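Local coordinates for protein phosphoserine phosphatase RsbX (Bacillus subtilis, PDB 3W43) that dephosphorylates the phosphoserine protein RsbS as a manganese-binding PPM-type phosphatase, and so helps keep sigma-B activity low during growth and return it to the prestress level after induction, at residues 13-18 against 189-194; 42-47 against 154-159; 26-31 against 51-56; 107-112 against 124-129. All coordinates share one frame; numbering follows the deposited sequence. Where two conformers were deposited one is given.

Interaction 1 of 4, residues 13-18 against 189-194; sequences LVYQLN and DDLTYI. With MN (manganese (II) ion), chain B.
Thr192 OG1 is gripped from two sides: the side-chain amide of Gln16 donates to it, NE2 to OG1 2.9 Å, in a nearly straight bond (166°) that lies in the amide plane, and the hydroxyl is also hydrogen-bonded to the carboxylate of Asp27 on strand 27-33. Gln16 reaches this point because its chain runs out extended, with CG anti to the backbone N (chi1 -170°), alongside the threonine in a non-hydrogen-bonded pair. On the same face Val14 CG2 lies 3.9 Å from Ile194 CG1, the two branched side chains pointing the same way. The strands 13-17 and 191-194 run antiparallel, their axes 4.7 Å apart, as neighbours in one of the two sheets of the PPM phosphatase beta-sandwich. Tyr15 and Tyr193 exchange backbone N-H...O bonds, and so do Leu17 and Leu191. The tyrosine pair sits on the other face: Tyr15 CB rides over the ring of Tyr193, 3.6 Å from its centroid, in a CH-pi contact, while the two rings are nearly parallel (13°) but displaced, with little of one ring over the other. Leu191 CD2 reaches Tyr15 CD1 at 3.8 Å, and Tyr193 OH bonds to Ser177. Just before the strand begins, Asp189 OD2 binds a manganese ion at 2.2 Å, with Asp44 and Asp156 completing its protein ligands.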
loop_
_atom_site.group_PDB
_atom_site.type_symbol
_atom_site.label_atom_id
_atom_site.label_comp_id
_atom_site.label_asym_id
_atom_site.label_seq_id
_atom_site.Cartn_x
_atom_site.Cartn_y
_atom_site.Cartn_z
ATOM N N LEU A 13 -2.000 -2.604 10.699
ATOM C CA LEU A 13 -2.667 -3.872 10.443
ATOM C C LEU A 13 -2.600 -4.144 8.947
ATOM O O LEU A 13 -3.006 -3.306 8.138
ATOM C CB LEU A 13 -4.124 -3.814 10.931
ATOM C CG LEU A 13 -4.958 -5.106 10.846
ATOM C CD1 LEU A 13 -6.067 -5.117 11.904
ATOM C CD2 LEU A 13 -5.549 -5.337 9.460
ATOM N N VAL A 14 -2.095 -5.324 8.602
ATOM C CA VAL A 14 -2.080 -5.804 7.216
ATOM C C VAL A 14 -3.098 -6.924 7.088
ATOM O O VAL A 14 -3.139 -7.819 7.929
ATOM C CB VAL A 14 -0.698 -6.368 6.819
ATOM C CG1 VAL A 14 -0.675 -6.820 5.353
ATOM C CG2 VAL A 14 0.420 -5.375 7.106
ATOM N N TYR A 15 -3.911 -6.861 6.035
ATOM C CA TYR A 15 -4.887 -7.895 5.722
ATOM C C TYR A 15 -4.660 -8.368 4.299
ATOM O O TYR A 15 -4.464 -7.544 3.405
ATOM C CB TYR A 15 -6.325 -7.352 5.856
ATOM C CG TYR A 15 -7.397 -8.378 5.475
ATOM C CD1 TYR A 15 -7.775 -8.569 4.136
ATOM C CD2 TYR A 15 -7.989 -9.193 6.439
ATOM C CE1 TYR A 15 -8.722 -9.525 3.770
ATOM C CE2 TYR A 15 -8.962 -10.141 6.081
ATOM C CZ TYR A 15 -9.313 -10.306 4.740
ATOM O OH TYR A 15 -10.254 -11.251 4.355
ATOM N N GLN A 16 -4.709 -9.678 4.080
ATOM C CA GLN A 16 -4.654 -10.215 2.724
ATOM C C GLN A 16 -5.484 -11.466 2.562
ATOM O O GLN A 16 -5.449 -12.353 3.411
ATOM C CB GLN A 16 -3.221 -10.514 2.315
ATOM C CG GLN A 16 -3.048 -10.842 0.855
ATOM C CD GLN A 16 -1.595 -10.969 0.482
ATOM O OE1 GLN A 16 -0.956 -11.969 0.797
ATOM N NE2 GLN A 16 -1.059 -9.957 -0.191
ATOM N N LEU A 17 -6.206 -11.557 1.451
ATOM C CA LEU A 17 -6.930 -12.781 1.103
ATOM C C LEU A 17 -6.806 -13.032 -0.386
ATOM O O LEU A 17 -7.009 -12.121 -1.193
ATOM C CB LEU A 17 -8.407 -12.686 1.515
ATOM C CG LEU A 17 -9.365 -13.828 1.182
ATOM C CD1 LEU A 17 -8.893 -15.118 1.812
ATOM C CD2 LEU A 17 -10.753 -13.463 1.665
ATOM N N ASN A 18 -6.495 -14.271 -0.745
ATOM C CA ASN A 18 -6.361 -14.642 -2.142
ATOM C C ASN A 18 -7.680 -14.654 -2.895
ATOM O O ASN A 18 -8.739 -14.948 -2.335
ATOM C CB ASN A 18 -5.772 -16.049 -2.259
ATOM C CG ASN A 18 -4.355 -16.144 -1.730
ATOM O OD1 ASN A 18 -3.751 -15.148 -1.338
ATOM N ND2 ASN A 18 -3.820 -17.357 -1.713
ATOM N N ASP A 189 -11.212 -11.108 -6.323
ATOM C CA ASP A 189 -9.837 -10.823 -6.699
ATOM C C ASP A 189 -8.990 -10.958 -5.450
ATOM O O ASP A 189 -9.518 -10.936 -4.342
ATOM C CB ASP A 189 -9.738 -9.392 -7.257
ATOM C CG ASP A 189 -8.386 -9.076 -7.869
ATOM O OD1 ASP A 189 -7.605 -10.021 -8.148
ATOM O OD2 ASP A 189 -8.110 -7.871 -8.077
ATOM N N ASP A 190 -7.674 -11.067 -5.629
ATOM C CA ASP A 190 -6.733 -10.857 -4.535
ATOM C C ASP A 190 -7.056 -9.531 -3.868
ATOM O O ASP A 190 -7.331 -8.527 -4.542
ATOM C CB ASP A 190 -5.296 -10.816 -5.050
ATOM C CG ASP A 190 -4.831 -12.145 -5.634
ATOM O OD1 ASP A 190 -5.163 -13.224 -5.088
ATOM O OD2 ASP A 190 -4.101 -12.115 -6.646
ATOM N N LEU A 191 -6.987 -9.514 -2.542
ATOM C CA LEU A 191 -7.337 -8.330 -1.777
ATOM C C LEU A 191 -6.291 -8.114 -0.685
ATOM O O LEU A 191 -6.087 -8.996 0.153
ATOM C CB LEU A 191 -8.740 -8.505 -1.188
ATOM C CG LEU A 191 -9.431 -7.316 -0.538
ATOM C CD1 LEU A 191 -10.904 -7.636 -0.388
ATOM C CD2 LEU A 191 -8.813 -6.993 0.805
ATOM N N THR A 192 -5.634 -6.950 -0.714
ATOM C CA THR A 192 -4.597 -6.611 0.257
ATOM C C THR A 192 -4.826 -5.185 0.728
ATOM O O THR A 192 -5.035 -4.285 -0.095
ATOM C CB THR A 192 -3.198 -6.681 -0.393
ATOM O OG1 THR A 192 -3.007 -7.971 -0.980
ATOM C CG2 THR A 192 -2.096 -6.457 0.632
ATOM N N TYR A 193 -4.735 -4.954 2.030
ATOM C CA TYR A 193 -4.676 -3.593 2.521
ATOM C C TYR A 193 -3.779 -3.482 3.730
ATOM O O TYR A 193 -3.596 -4.443 4.477
ATOM C CB TYR A 193 -6.064 -3.000 2.799
ATOM C CG TYR A 193 -6.912 -3.660 3.863
ATOM C CD1 TYR A 193 -6.752 -3.367 5.223
ATOM C CD2 TYR A 193 -7.937 -4.537 3.497
ATOM C CE1 TYR A 193 -7.577 -3.966 6.185
ATOM C CE2 TYR A 193 -8.764 -5.110 4.438
ATOM C CZ TYR A 193 -8.581 -4.838 5.774
ATOM O OH TYR A 193 -9.431 -5.437 6.678
ATOM N N ILE A 194 -3.223 -2.286 3.902
ATOM C CA ILE A 194 -2.459 -1.928 5.087
ATOM C C ILE A 194 -3.068 -0.668 5.674
ATOM O O ILE A 194 -3.216 0.344 4.989
ATOM C CB ILE A 194 -0.969 -1.705 4.758
ATOM C CG1 ILE A 194 -0.386 -2.972 4.114
ATOM C CG2 ILE A 194 -0.211 -1.301 6.018
ATOM C CD1 ILE A 194 1.097 -2.912 3.814
HETATM MN MN MN B . -6.123 -6.853 -8.392
HETATM O O HOH W 1 -9.847 -11.852 -1.966
HETATM O O HOH W 2 -5.514 -8.781 -9.253
HETATM O O HOH W 3 -5.632 -7.379 -6.332
HETATM O O HOH W 4 -6.448 -6.244 -10.521
#

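Interaction 2 of 4, residues 42-47 against 154-159; sequences VADGLG and HTDGLN. With MN (manganese (II) ion), chain C; MN (manganese (II) ion), chain B.
Asp44 OD2 and Asp156 OD1 come within 3.0 Å of each other with no hydrogen bond between them; a manganese ion that binds both oxygens offsets what would otherwise probably be a repulsion between two carboxylates. Their planes stand almost perpendicular (87°), and each gives one oxygen to this metal. Asp44 does double duty: OD2 goes to this ion, while OD1 binds the second manganese at 2.1 Å, making the carboxylate a bridge. Asp44 CG is anti to the backbone N (chi1 179°), which carries the carboxylate from the end of the strand out to the two metals. The second ion also takes the carbonyl oxygens of Gly45 and Gly47, and a water bound to both metals forms another bridge. Asp156 OD1 ligates the first ion at 2.1 Å, and its other oxygen, OD2, accepts a hydrogen bond at 2.7 Å from a water on that metal. A further water links the segments, accepting from Asp156 N and lying within hydrogen-bonding distance of Asp44 OD2. Behind the metals the contact turns apolar, with Thr155 CG2 pressed against Val42 CG1 at 3.5 Å, while the threonine hydroxyl is held by Asp27 and by the backbone N of Thr192. Thr155 O receives His154 ND1 and Leu158 N from opposite faces of its carbonyl plane, the latter closing a type I turn that presents Asp156. With Asp189 as the remaining protein ligand, this is the water-bridged binuclear metal centre characteristic of PPM (PP2C-type) phosphatases.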
loop_
_atom_site.group_PDB
_atom_site.type_symbol
_atom_site.label_atom_id
_atom_site.label_comp_id
_atom_site.label_asym_id
_atom_site.label_seq_id
_atom_site.Cartn_x
_atom_site.Cartn_y
_atom_site.Cartn_z
ATOM N N VAL A 42 2.818 -1.804 -1.486
ATOM C CA VAL A 42 1.809 -2.790 -1.845
ATOM C C VAL A 42 1.816 -2.888 -3.363
ATOM O O VAL A 42 1.789 -1.859 -4.040
ATOM C CB VAL A 42 0.408 -2.359 -1.328
ATOM C CG1 VAL A 42 -0.653 -3.328 -1.773
ATOM C CG2 VAL A 42 0.406 -2.228 0.193
ATOM N N ALA A 43 1.851 -4.113 -3.885
ATOM C CA ALA A 43 1.909 -4.346 -5.323
ATOM C C ALA A 43 0.901 -5.398 -5.752
ATOM O O ALA A 43 0.667 -6.375 -5.052
ATOM C CB ALA A 43 3.307 -4.773 -5.731
ATOM N N ASP A 44 0.293 -5.174 -6.910
ATOM C CA ASP A 44 -0.685 -6.082 -7.479
ATOM C C ASP A 44 -0.146 -6.565 -8.830
ATOM O O ASP A 44 -0.104 -5.811 -9.788
ATOM C CB ASP A 44 -2.008 -5.322 -7.629
ATOM C CG ASP A 44 -3.110 -6.176 -8.244
ATOM O OD1 ASP A 44 -2.821 -7.324 -8.642
ATOM O OD2 ASP A 44 -4.269 -5.709 -8.313
ATOM N N GLY A 45 0.333 -7.806 -8.874
ATOM C CA GLY A 45 0.859 -8.360 -10.116
ATOM C C GLY A 45 -0.275 -8.562 -11.098
ATOM O O GLY A 45 -1.379 -8.917 -10.707
ATOM N N LEU A 46 -0.020 -8.313 -12.370
ATOM C CA LEU A 46 -1.068 -8.489 -13.371
ATOM C C LEU A 46 -1.623 -9.909 -13.348
ATOM O O LEU A 46 -0.876 -10.880 -13.252
ATOM C CB LEU A 46 -0.562 -8.121 -14.760
ATOM C CG LEU A 46 -0.821 -6.671 -15.161
ATOM C CD1 LEU A 46 -0.235 -5.628 -14.223
ATOM C CD2 LEU A 46 -0.335 -6.463 -16.588
ATOM N N GLY A 47 -2.947 -10.014 -13.421
ATOM C CA GLY A 47 -3.625 -11.294 -13.282
ATOM C C GLY A 47 -3.672 -11.717 -11.832
ATOM O O GLY A 47 -3.786 -10.885 -10.917
ATOM N N HIS A 154 -4.452 0.122 -0.418
ATOM C CA HIS A 154 -5.157 -1.103 -0.772
ATOM C C HIS A 154 -5.129 -1.417 -2.242
ATOM O O HIS A 154 -5.170 -0.507 -3.095
ATOM C CB HIS A 154 -6.601 -1.104 -0.236
ATOM C CG HIS A 154 -7.535 -0.130 -0.894
ATOM N ND1 HIS A 154 -8.231 -0.436 -2.042
ATOM C CD2 HIS A 154 -7.952 1.107 -0.522
ATOM C CE1 HIS A 154 -9.016 0.579 -2.362
ATOM N NE2 HIS A 154 -8.875 1.524 -1.449
ATOM N N THR A 155 -5.071 -2.707 -2.543
ATOM C CA THR A 155 -5.242 -3.135 -3.923
ATOM C C THR A 155 -6.696 -3.073 -4.359
ATOM O O THR A 155 -7.615 -2.887 -3.549
ATOM C CB THR A 155 -4.654 -4.536 -4.181
ATOM O OG1 THR A 155 -5.355 -5.503 -3.386
ATOM C CG2 THR A 155 -3.169 -4.565 -3.870
ATOM N N ASP A 156 -6.891 -3.221 -5.664
ATOM C CA ASP A 156 -8.202 -3.083 -6.277
ATOM C C ASP A 156 -9.162 -4.234 -5.951
ATOM O O ASP A 156 -10.326 -4.176 -6.311
ATOM C CB ASP A 156 -8.059 -2.843 -7.789
ATOM C CG ASP A 156 -7.348 -3.976 -8.509
ATOM O OD1 ASP A 156 -7.220 -5.080 -7.938
ATOM O OD2 ASP A 156 -6.918 -3.756 -9.669
ATOM N N GLY A 157 -8.688 -5.270 -5.268
ATOM C CA GLY A 157 -9.578 -6.285 -4.740
ATOM C C GLY A 157 -10.489 -5.722 -3.669
ATOM O O GLY A 157 -11.525 -6.304 -3.388
ATOM N N LEU A 158 -10.090 -4.611 -3.047
ATOM C CA LEU A 158 -10.912 -3.920 -2.061
ATOM C C LEU A 158 -11.583 -2.743 -2.752
ATOM O O LEU A 158 -10.912 -1.810 -3.225
ATOM C CB LEU A 158 -10.070 -3.443 -0.872
ATOM C CG LEU A 158 -10.837 -2.701 0.233
ATOM C CD1 LEU A 158 -11.714 -3.673 0.981
ATOM C CD2 LEU A 158 -9.894 -2.009 1.194
ATOM N N ASN A 159 -12.908 -2.808 -2.846
ATOM C CA ASN A 159 -13.680 -1.776 -3.524
ATOM C C ASN A 159 -14.537 -1.064 -2.475
ATOM O O ASN A 159 -15.537 -1.613 -2.022
ATOM C CB ASN A 159 -14.531 -2.424 -4.636
ATOM C CG ASN A 159 -15.233 -1.408 -5.531
ATOM O OD1 ASN A 159 -15.134 -0.198 -5.334
ATOM N ND2 ASN A 159 -15.955 -1.912 -6.530
HETATM MN MN MN C . -3.437 -8.989 -9.800
HETATM MN MN MN B . -6.123 -6.853 -8.392
HETATM O O HOH W 5 -4.560 -3.210 -7.197
HETATM O O HOH W 4 -6.448 -6.244 -10.521
HETATM O O HOH W 2 -5.514 -8.781 -9.253
HETATM O O HOH W 3 -5.632 -7.379 -6.332
HETATM O O HOH W 6 -3.127 -9.906 -7.795
HETATM O O HOH W 7 -4.072 -7.430 -11.376
#

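Interaction 3 of 4, residues 26-31 against 51-56; sequences GDSFFM and LANESS
Gly26 and Ser56 meet where the packing is closest: the serine hydroxyl donates to the glycine carbonyl, OG to O 2.7 Å, approaching well above the carbonyl plane (55°) rather than along a lone pair. Ser56 OG stands between its own backbone N and carbonyl carbon (chi1 65°), turned off the helix toward the strand, and Ser28 OG lies 2.8 Å away from it. Beside this polar pair the methyl of Ala52 presses on the backbone of Gly26, CB to CA 3.5 Å. The bare alpha carbon lets the helix come this near. Here the edge strand of one sheet of the PPM sandwich meets the helix that follows the next strand, 37-45; strand and helix run in roughly the same direction, at 25° to each other. Behind Gly26, its N-H is taken by the carboxylate of Asp190, while Asp27 points away from the helix and bonds to Thr155 and Thr192. The looser side lies toward partly exposed Asn53, whose ND2 remains 3.9 Å from Ser28 OG. A water spans that distance, 2.7 Å from Ser28 OG but held only weakly by Asn53 ND2; the amide nitrogen finds its main partner in Cys25 O. Farther along the strand, Phe30 packs on later turns of the same helix, against Val63 and Glu64.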
loop_
_atom_site.group_PDB
_atom_site.type_symbol
_atom_site.label_atom_id
_atom_site.label_comp_id
_atom_site.label_asym_id
_atom_site.label_seq_id
_atom_site.Cartn_x
_atom_site.Cartn_y
_atom_site.Cartn_z
ATOM N N GLY A 26 -1.499 -13.029 -5.892
ATOM C CA GLY A 26 -0.895 -12.172 -6.896
ATOM C C GLY A 26 -0.469 -10.813 -6.370
ATOM O O GLY A 26 0.336 -10.140 -7.003
ATOM N N ASP A 27 -1.018 -10.409 -5.224
ATOM C CA ASP A 27 -0.606 -9.170 -4.557
ATOM C C ASP A 27 0.569 -9.491 -3.635
ATOM O O ASP A 27 0.616 -10.591 -3.065
ATOM C CB ASP A 27 -1.702 -8.634 -3.630
ATOM C CG ASP A 27 -2.970 -8.145 -4.338
ATOM O OD1 ASP A 27 -3.042 -8.039 -5.589
ATOM O OD2 ASP A 27 -3.914 -7.864 -3.563
ATOM N N SER A 28 1.465 -8.519 -3.423
ATOM C CA SER A 28 2.504 -8.636 -2.396
ATOM C C SER A 28 2.591 -7.340 -1.612
ATOM O O SER A 28 2.109 -6.298 -2.051
ATOM C CB SER A 28 3.878 -8.915 -3.022
ATOM O OG SER A 28 3.925 -10.163 -3.689
ATOM N N PHE A 29 3.223 -7.395 -0.452
ATOM C CA PHE A 29 3.487 -6.191 0.306
ATOM C C PHE A 29 4.827 -6.315 1.006
ATOM O O PHE A 29 5.329 -7.416 1.223
ATOM C CB PHE A 29 2.372 -5.928 1.324
ATOM C CG PHE A 29 2.253 -7.005 2.361
ATOM C CD1 PHE A 29 2.980 -6.948 3.546
ATOM C CD2 PHE A 29 1.441 -8.115 2.127
ATOM C CE1 PHE A 29 2.892 -7.982 4.485
ATOM C CE2 PHE A 29 1.334 -9.141 3.053
ATOM C CZ PHE A 29 2.069 -9.080 4.231
ATOM N N PHE A 30 5.394 -5.166 1.348
ATOM C CA PHE A 30 6.527 -5.105 2.243
ATOM C C PHE A 30 6.330 -3.962 3.205
ATOM O O PHE A 30 5.968 -2.855 2.781
ATOM C CB PHE A 30 7.862 -4.889 1.514
ATOM C CG PHE A 30 9.028 -4.863 2.466
ATOM C CD1 PHE A 30 9.486 -6.058 3.015
ATOM C CD2 PHE A 30 9.600 -3.663 2.891
ATOM C CE1 PHE A 30 10.514 -6.076 3.935
ATOM C CE2 PHE A 30 10.637 -3.671 3.822
ATOM C CZ PHE A 30 11.091 -4.878 4.342
ATOM N N MET A 31 6.600 -4.193 4.485
ATOM C CA MET A 31 6.541 -3.102 5.442
ATOM C C MET A 31 7.566 -3.275 6.547
ATOM O O MET A 31 7.779 -4.385 7.041
ATOM C CB MET A 31 5.132 -2.985 6.020
ATOM C CG MET A 31 4.974 -1.794 6.938
ATOM S SD MET A 31 3.272 -1.367 7.297
ATOM C CE MET A 31 2.742 -2.846 8.124
ATOM N N LEU A 51 1.860 -16.420 -11.500
ATOM C CA LEU A 51 2.492 -15.498 -12.434
ATOM C C LEU A 51 2.344 -14.028 -12.040
ATOM O O LEU A 51 3.246 -13.221 -12.266
ATOM C CB LEU A 51 2.010 -15.743 -13.856
ATOM C CG LEU A 51 2.552 -17.033 -14.475
ATOM C CD1 LEU A 51 1.750 -17.410 -15.700
ATOM C CD2 LEU A 51 4.024 -16.901 -14.838
ATOM N N ALA A 52 1.225 -13.680 -11.422
ATOM C CA ALA A 52 1.086 -12.357 -10.815
ATOM C C ALA A 52 2.092 -12.187 -9.681
ATOM O O ALA A 52 2.756 -11.139 -9.561
ATOM C CB ALA A 52 -0.317 -12.183 -10.301
ATOM N N ASN A 53 2.215 -13.237 -8.871
ATOM C CA ASN A 53 3.128 -13.227 -7.739
ATOM C C ASN A 53 4.583 -13.061 -8.184
ATOM O O ASN A 53 5.347 -12.375 -7.520
ATOM C CB ASN A 53 2.948 -14.491 -6.897
ATOM C CG ASN A 53 3.828 -14.492 -5.675
ATOM O OD1 ASN A 53 4.950 -14.981 -5.717
ATOM N ND2 ASN A 53 3.341 -13.907 -4.590
ATOM N N GLU A 54 4.972 -13.663 -9.306
ATOM C CA GLU A 54 6.324 -13.485 -9.854
ATOM C C GLU A 54 6.683 -12.002 -9.941
ATOM O O GLU A 54 7.790 -11.587 -9.629
ATOM C CB GLU A 54 6.447 -14.142 -11.238
ATOM C CG GLU A 54 7.772 -13.853 -11.959
ATOM C CD GLU A 54 7.838 -14.391 -13.385
ATOM O OE1 GLU A 54 7.009 -14.003 -14.242
ATOM O OE2 GLU A 54 8.754 -15.192 -13.661
ATOM N N SER A 55 5.726 -11.201 -10.401
ATOM C CA SER A 55 5.941 -9.763 -10.533
ATOM C C SER A 55 5.871 -9.023 -9.198
ATOM O O SER A 55 6.785 -8.280 -8.852
ATOM C CB SER A 55 4.936 -9.163 -11.518
ATOM O OG SER A 55 5.243 -9.541 -12.857
ATOM N N SER A 56 4.812 -9.237 -8.420
ATOM C CA SER A 56 4.671 -8.474 -7.180
ATOM C C SER A 56 5.705 -8.855 -6.129
ATOM O O SER A 56 6.150 -7.995 -5.372
ATOM C CB SER A 56 3.251 -8.573 -6.636
ATOM O OG SER A 56 2.945 -9.908 -6.264
HETATM O O HOH W 8 4.904 -12.111 -2.075
#

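Interaction 4 of 4, residues 107-112 against 124-129; sequences VGNVRF and PLPISG
Pro126 lies against the guanidinium of Arg111, its CG above the centre of one face, 3.7 Å from CZ, and its CD 3.6 Å from NH1. The same proline touches Asn109 OD1 through CG and the carbonyl oxygen of Gly108 through CB. One direct hydrogen bond joins the segments, Gly108 N to Ile127 O at 2.8 Å, with a bent N-H...O angle of 136°. Gly108 CA also comes to 3.3 Å from Gly129 O, backbone against backbone. Waters add to this layer: one accepts from Ile127 N and donates to Gly108 O, and another donates to both Phe112 O and Pro124 O. Loop 124-129, leading from strand 121-122 to strand 140-144, thus packs on the turn linking strand 101-107 of one sheet to strand 111-115 of the other. Farther out, Arg111 is extended from CG to NE and makes a weak bond from NE to Asn109 OD1, while its backbone pairs with His154 in the neighbouring strand. Asn109, centre of an inverse gamma turn, packs on the metal ligand Asp156, and the Phe112 ring stacks with Tyr104. With a single direct bond, the two segments probably hold together largely by shape and solvent-mediated links.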
loop_
_atom_site.group_PDB
_atom_site.type_symbol
_atom_site.label_atom_id
_atom_site.label_comp_id
_atom_site.label_asym_id
_atom_site.label_seq_id
_atom_site.Cartn_x
_atom_site.Cartn_y
_atom_site.Cartn_z
ATOM N N VAL A 107 1.919 3.761 -9.249
ATOM C CA VAL A 107 1.479 3.555 -10.622
ATOM C C VAL A 107 0.419 2.468 -10.635
ATOM O O VAL A 107 0.646 1.372 -10.126
ATOM C CB VAL A 107 2.624 3.146 -11.582
ATOM C CG1 VAL A 107 2.070 2.789 -12.973
ATOM C CG2 VAL A 107 3.669 4.254 -11.677
ATOM N N GLY A 108 -0.731 2.774 -11.237
ATOM C CA GLY A 108 -1.817 1.820 -11.373
ATOM C C GLY A 108 -2.812 1.888 -10.230
ATOM O O GLY A 108 -2.693 2.721 -9.319
ATOM N N ASN A 109 -3.786 0.986 -10.247
ATOM C CA ASN A 109 -4.913 1.076 -9.320
ATOM C C ASN A 109 -4.637 0.447 -7.945
ATOM O O ASN A 109 -5.331 -0.472 -7.503
ATOM C CB ASN A 109 -6.183 0.472 -9.933
ATOM C CG ASN A 109 -7.460 0.871 -9.184
ATOM O OD1 ASN A 109 -7.458 1.803 -8.377
ATOM N ND2 ASN A 109 -8.558 0.172 -9.468
ATOM N N VAL A 110 -3.596 0.942 -7.285
ATOM C CA VAL A 110 -3.368 0.702 -5.870
ATOM C C VAL A 110 -3.591 2.078 -5.248
ATOM O O VAL A 110 -2.995 3.073 -5.689
ATOM C CB VAL A 110 -1.939 0.172 -5.600
ATOM C CG1 VAL A 110 -1.746 -0.111 -4.116
ATOM C CG2 VAL A 110 -1.663 -1.118 -6.402
ATOM N N ARG A 111 -4.465 2.143 -4.247
ATOM C CA ARG A 111 -4.941 3.417 -3.700
ATOM C C ARG A 111 -4.399 3.706 -2.322
ATOM O O ARG A 111 -4.232 2.796 -1.520
ATOM C CB ARG A 111 -6.470 3.439 -3.676
ATOM C CG ARG A 111 -7.071 3.488 -5.058
ATOM C CD ARG A 111 -8.573 3.363 -5.033
ATOM N NE ARG A 111 -9.114 3.316 -6.385
ATOM C CZ ARG A 111 -9.584 4.360 -7.064
ATOM N NH1 ARG A 111 -9.597 5.581 -6.535
ATOM N NH2 ARG A 111 -10.047 4.176 -8.292
ATOM N N PHE A 112 -4.135 4.982 -2.082
ATOM C CA PHE A 112 -3.675 5.494 -0.792
ATOM C C PHE A 112 -4.612 6.592 -0.343
ATOM O O PHE A 112 -4.898 7.523 -1.108
ATOM C CB PHE A 112 -2.261 6.047 -0.969
ATOM C CG PHE A 112 -1.695 6.823 0.211
ATOM C CD1 PHE A 112 -1.588 6.260 1.489
ATOM C CD2 PHE A 112 -1.185 8.103 0.001
ATOM C CE1 PHE A 112 -1.008 6.985 2.534
ATOM C CE2 PHE A 112 -0.613 8.815 1.024
ATOM C CZ PHE A 112 -0.523 8.266 2.291
ATOM N N PRO A 124 -5.202 10.729 -3.616
ATOM C CA PRO A 124 -4.887 11.058 -4.999
ATOM C C PRO A 124 -5.457 10.048 -5.978
ATOM O O PRO A 124 -5.523 8.849 -5.701
ATOM C CB PRO A 124 -3.356 11.027 -5.023
ATOM C CG PRO A 124 -2.975 10.094 -3.897
ATOM C CD PRO A 124 -3.993 10.407 -2.834
ATOM N N LEU A 125 -5.872 10.545 -7.131
ATOM C CA LEU A 125 -6.329 9.678 -8.202
ATOM C C LEU A 125 -5.212 8.736 -8.600
ATOM O O LEU A 125 -4.055 9.143 -8.672
ATOM C CB LEU A 125 -6.715 10.504 -9.418
ATOM C CG LEU A 125 -7.782 11.567 -9.192
ATOM C CD1 LEU A 125 -7.829 12.460 -10.391
ATOM C CD2 LEU A 125 -9.132 10.919 -8.915
ATOM N N PRO A 126 -5.539 7.447 -8.828
ATOM C CA PRO A 126 -4.493 6.569 -9.339
ATOM C C PRO A 126 -3.925 7.014 -10.691
ATOM O O PRO A 126 -4.628 7.593 -11.526
ATOM C CB PRO A 126 -5.214 5.229 -9.491
ATOM C CG PRO A 126 -6.229 5.253 -8.408
ATOM C CD PRO A 126 -6.725 6.672 -8.407
ATOM N N ILE A 127 -2.638 6.765 -10.872
ATOM C CA ILE A 127 -1.936 6.966 -12.139
ATOM C C ILE A 127 -2.250 5.777 -13.047
ATOM O O ILE A 127 -2.227 4.649 -12.593
ATOM C CB ILE A 127 -0.415 7.050 -11.862
ATOM C CG1 ILE A 127 -0.101 8.169 -10.843
ATOM C CG2 ILE A 127 0.410 7.170 -13.140
ATOM C CD1 ILE A 127 -0.693 9.556 -11.146
ATOM N N SER A 128 -2.566 6.029 -14.320
ATOM C CA SER A 128 -2.959 4.957 -15.243
ATOM C C SER A 128 -1.787 4.073 -15.637
ATOM O O SER A 128 -0.630 4.492 -15.576
ATOM C CB SER A 128 -3.593 5.532 -16.501
ATOM O OG SER A 128 -2.636 6.180 -17.328
ATOM N N GLY A 129 -2.108 2.850 -16.046
ATOM C CA GLY A 129 -1.127 1.921 -16.569
ATOM C C GLY A 129 -0.574 1.024 -15.487
ATOM O O GLY A 129 -1.171 0.873 -14.420
HETATM O O HOH W 9 -1.384 5.122 -9.027
HETATM O O HOH W 10 -3.781 0.559 -13.422
HETATM O O HOH W 11 -5.767 7.040 -3.713
#

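Overall arrangement
Interactions 1, 2 and 3 are buried and touch one another, whereas interaction 4 is only partly buried. Interaction 1 is a regular strand pairing in one sheet; interaction 3 sets a helix on the edge strand of the other, and interaction 2 joins the two sheets through metal. Asp27 ties these three together, its carboxylate receiving the hydroxyls of Thr155 and Thr192. Interactions 1 and 2 share a manganese ion and its waters. Interaction 4 meets interaction 2 through the Arg111 to His154 backbone bond and Asn109 against Asp156, but its centre lies about 17 Å from that of interaction 1. Backbone ladders, metal ligation and serine hydroxyls thus give way to proline packing and water.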